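Emp46p (Saccharomyces cerevisiae, PDB 2A6V) is a potassium-binding, calcium-independent cargo receptor of the legume-like lectin family, involved in the secretion of glycoproteins. Local coordinates at residues A[13-16]-A[17-20]. Sequence-based numbering, arbitrary orientation.
Sequences LPNL and LEVT
Asn15 OD1 accepts a hydrogen bond from Glu18 N at 3.0 Å, with the donor in the carbonyl plane of the amide. The N-H...O angle is 145°, so the bond is moderately bent. The same Glu18 N also makes a weak bond to the backbone, Asn15 O, at 3.2 Å. The side-chain oxygen thus bonds the backbone N-H three residues on. With chi1 at 177°, CG swings opposite the backbone N, and the rotation about CB-CG then brings OD1 to Glu18 N. The backbone angles of Leu16, Leu17 and Glu18 fit two overlapping type I turns, 15-18 and 16-19. Val19 N closes the second with a weak bond to Leu16 O at 3.5 Å. The Glu18 chain is extended beyond CG and lays its carboxylate over the Asn15 amide. The two planes are stacked 28° apart, with Glu18 OE1 3.3 Å from Asn15 CG. Across the turns, Val19 CG2 meets the ring of Pro14 at CG, 3.9 Å away. Pro14 and Val19 both also touch Glu25 of helix 22-25. Leu16 points away from the turns and packs on Phe42 of strand 41-43. Asn15 OD1 gives Glu18 N a second, better-angled acceptor beside its weak backbone one, in a surface turn of the lectin domain leading toward helix 22-25.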
ATOM      1  N   LEU A  13     -11.038  -5.877   1.649  1.00 14.38           N
ATOM      2  CA  LEU A  13     -11.498  -5.665   3.012  1.00 14.36           C
ATOM      3  C   LEU A  13     -13.013  -5.627   2.984  1.00 15.31           C
ATOM      4  O   LEU A  13     -13.616  -5.117   2.041  1.00 15.91           O
ATOM      5  CB  LEU A  13     -10.970  -4.349   3.592  1.00 14.80           C
ATOM      6  CG  LEU A  13      -9.537  -4.359   4.107  1.00 14.62           C
ATOM      7  CD1 LEU A  13      -9.096  -2.933   4.464  1.00 13.73           C
ATOM      8  CD2 LEU A  13      -9.355  -5.335   5.319  1.00 15.70           C
ATOM      9  N   PRO A  14     -13.644  -6.126   4.040  1.00 15.99           N
ATOM     10  CA  PRO A  14     -15.089  -5.974   4.161  1.00 16.86           C
ATOM     11  C   PRO A  14     -15.377  -4.513   4.464  1.00 17.69           C
ATOM     12  O   PRO A  14     -14.447  -3.746   4.761  1.00 17.70           O
ATOM     13  CB  PRO A  14     -15.427  -6.873   5.355  1.00 17.02           C
ATOM     14  CG  PRO A  14     -14.237  -6.798   6.197  1.00 16.58           C
ATOM     15  CD  PRO A  14     -13.052  -6.767   5.226  1.00 16.99           C
ATOM     16  N   ASN A  15     -16.635  -4.111   4.404  1.00 18.71           N
ATOM     17  CA  ASN A  15     -16.947  -2.761   4.806  1.00 19.85           C
ATOM     18  C   ASN A  15     -16.648  -2.695   6.297  1.00 19.99           C
ATOM     19  O   ASN A  15     -17.266  -3.368   7.094  1.00 20.67           O
ATOM     20  CB  ASN A  15     -18.385  -2.384   4.477  1.00 20.76           C
ATOM     21  CG  ASN A  15     -18.717  -1.013   4.961  1.00 23.54           C
ATOM     22  OD1 ASN A  15     -18.862  -0.798   6.162  1.00 28.97           O
ATOM     23  ND2 ASN A  15     -18.794  -0.052   4.040  1.00 29.85           N
ATOM     24  N   LEU A  16     -15.629  -1.932   6.663  1.00 19.82           N
ATOM     25  CA  LEU A  16     -15.104  -1.954   8.016  1.00 20.16           C
ATOM     26  C   LEU A  16     -16.076  -1.462   9.058  1.00 21.39           C
ATOM     27  O   LEU A  16     -16.081  -1.935  10.183  1.00 20.78           O
ATOM     28  CB  LEU A  16     -13.833  -1.126   8.104  1.00 20.09           C
ATOM     29  CG  LEU A  16     -12.691  -1.637   7.248  1.00 19.62           C
ATOM     30  CD1 LEU A  16     -11.522  -0.710   7.407  1.00 18.22           C
ATOM     31  CD2 LEU A  16     -12.335  -3.080   7.590  1.00 19.55           C
ATOM     32  N   LEU A  17     -16.870  -0.462   8.694  1.00 22.76           N
ATOM     33  CA  LEU A  17     -17.822   0.087   9.625  1.00 24.00           C
ATOM     34  C   LEU A  17     -18.886  -0.933   9.955  1.00 24.69           C
ATOM     35  O   LEU A  17     -19.295  -1.045  11.110  1.00 25.94           O
ATOM     36  CB  LEU A  17     -18.472   1.333   9.051  1.00 23.31           C
ATOM     37  CG  LEU A  17     -19.372   2.086  10.020  1.00 23.60           C
ATOM     38  CD1 LEU A  17     -18.646   2.552  11.253  1.00 21.97           C
ATOM     39  CD2 LEU A  17     -19.990   3.242   9.293  1.00 23.10           C
ATOM     40  N   GLU A  18     -19.287  -1.704   8.945  1.00 25.57           N
ATOM     41  CA  GLU A  18     -20.394  -2.650   9.058  1.00 26.35           C
ATOM     42  C   GLU A  18     -19.989  -3.989   9.673  1.00 26.75           C
ATOM     43  O   GLU A  18     -20.840  -4.847   9.888  1.00 27.13           O
ATOM     44  CB  GLU A  18     -21.024  -2.890   7.686  1.00 26.42           C
ATOM     45  CG  GLU A  18     -21.775  -1.679   7.143  1.00 27.86           C
ATOM     46  CD  GLU A  18     -22.086  -1.803   5.666  1.00 28.44           C
ATOM     47  OE1 GLU A  18     -21.998  -0.776   4.957  1.00 30.04           O
ATOM     48  OE2 GLU A  18     -22.407  -2.917   5.204  1.00 32.07           O
ATOM     49  N   VAL A  19     -18.704  -4.174   9.946  1.00 27.16           N
ATOM     50  CA  VAL A  19     -18.238  -5.418  10.561  1.00 27.37           C
ATOM     51  C   VAL A  19     -18.973  -5.639  11.885  1.00 28.64           C
ATOM     52  O   VAL A  19     -19.112  -4.714  12.679  1.00 29.65           O
ATOM     53  CB  VAL A  19     -16.711  -5.404  10.794  1.00 26.99           C
ATOM     54  CG1 VAL A  19     -16.271  -6.586  11.691  1.00 26.66           C
ATOM     55  CG2 VAL A  19     -15.956  -5.460   9.455  1.00 26.32           C
ATOM     56  N   THR A  20     -19.475  -6.860  12.084  1.00 29.97           N
ATOM     57  CA  THR A  20     -20.056  -7.298  13.365  1.00 30.66           C
ATOM     58  C   THR A  20     -19.258  -8.427  14.014  1.00 31.05           C
ATOM     59  O   THR A  20     -19.354  -8.641  15.224  1.00 31.69           O
ATOM     60  CB  THR A  20     -21.484  -7.797  13.160  1.00 30.52           C
ATOM     61  OG1 THR A  20     -21.478  -8.907  12.254  1.00 31.53           O
ATOM     62  CG2 THR A  20     -22.354  -6.747  12.490  1.00 31.17           C
TER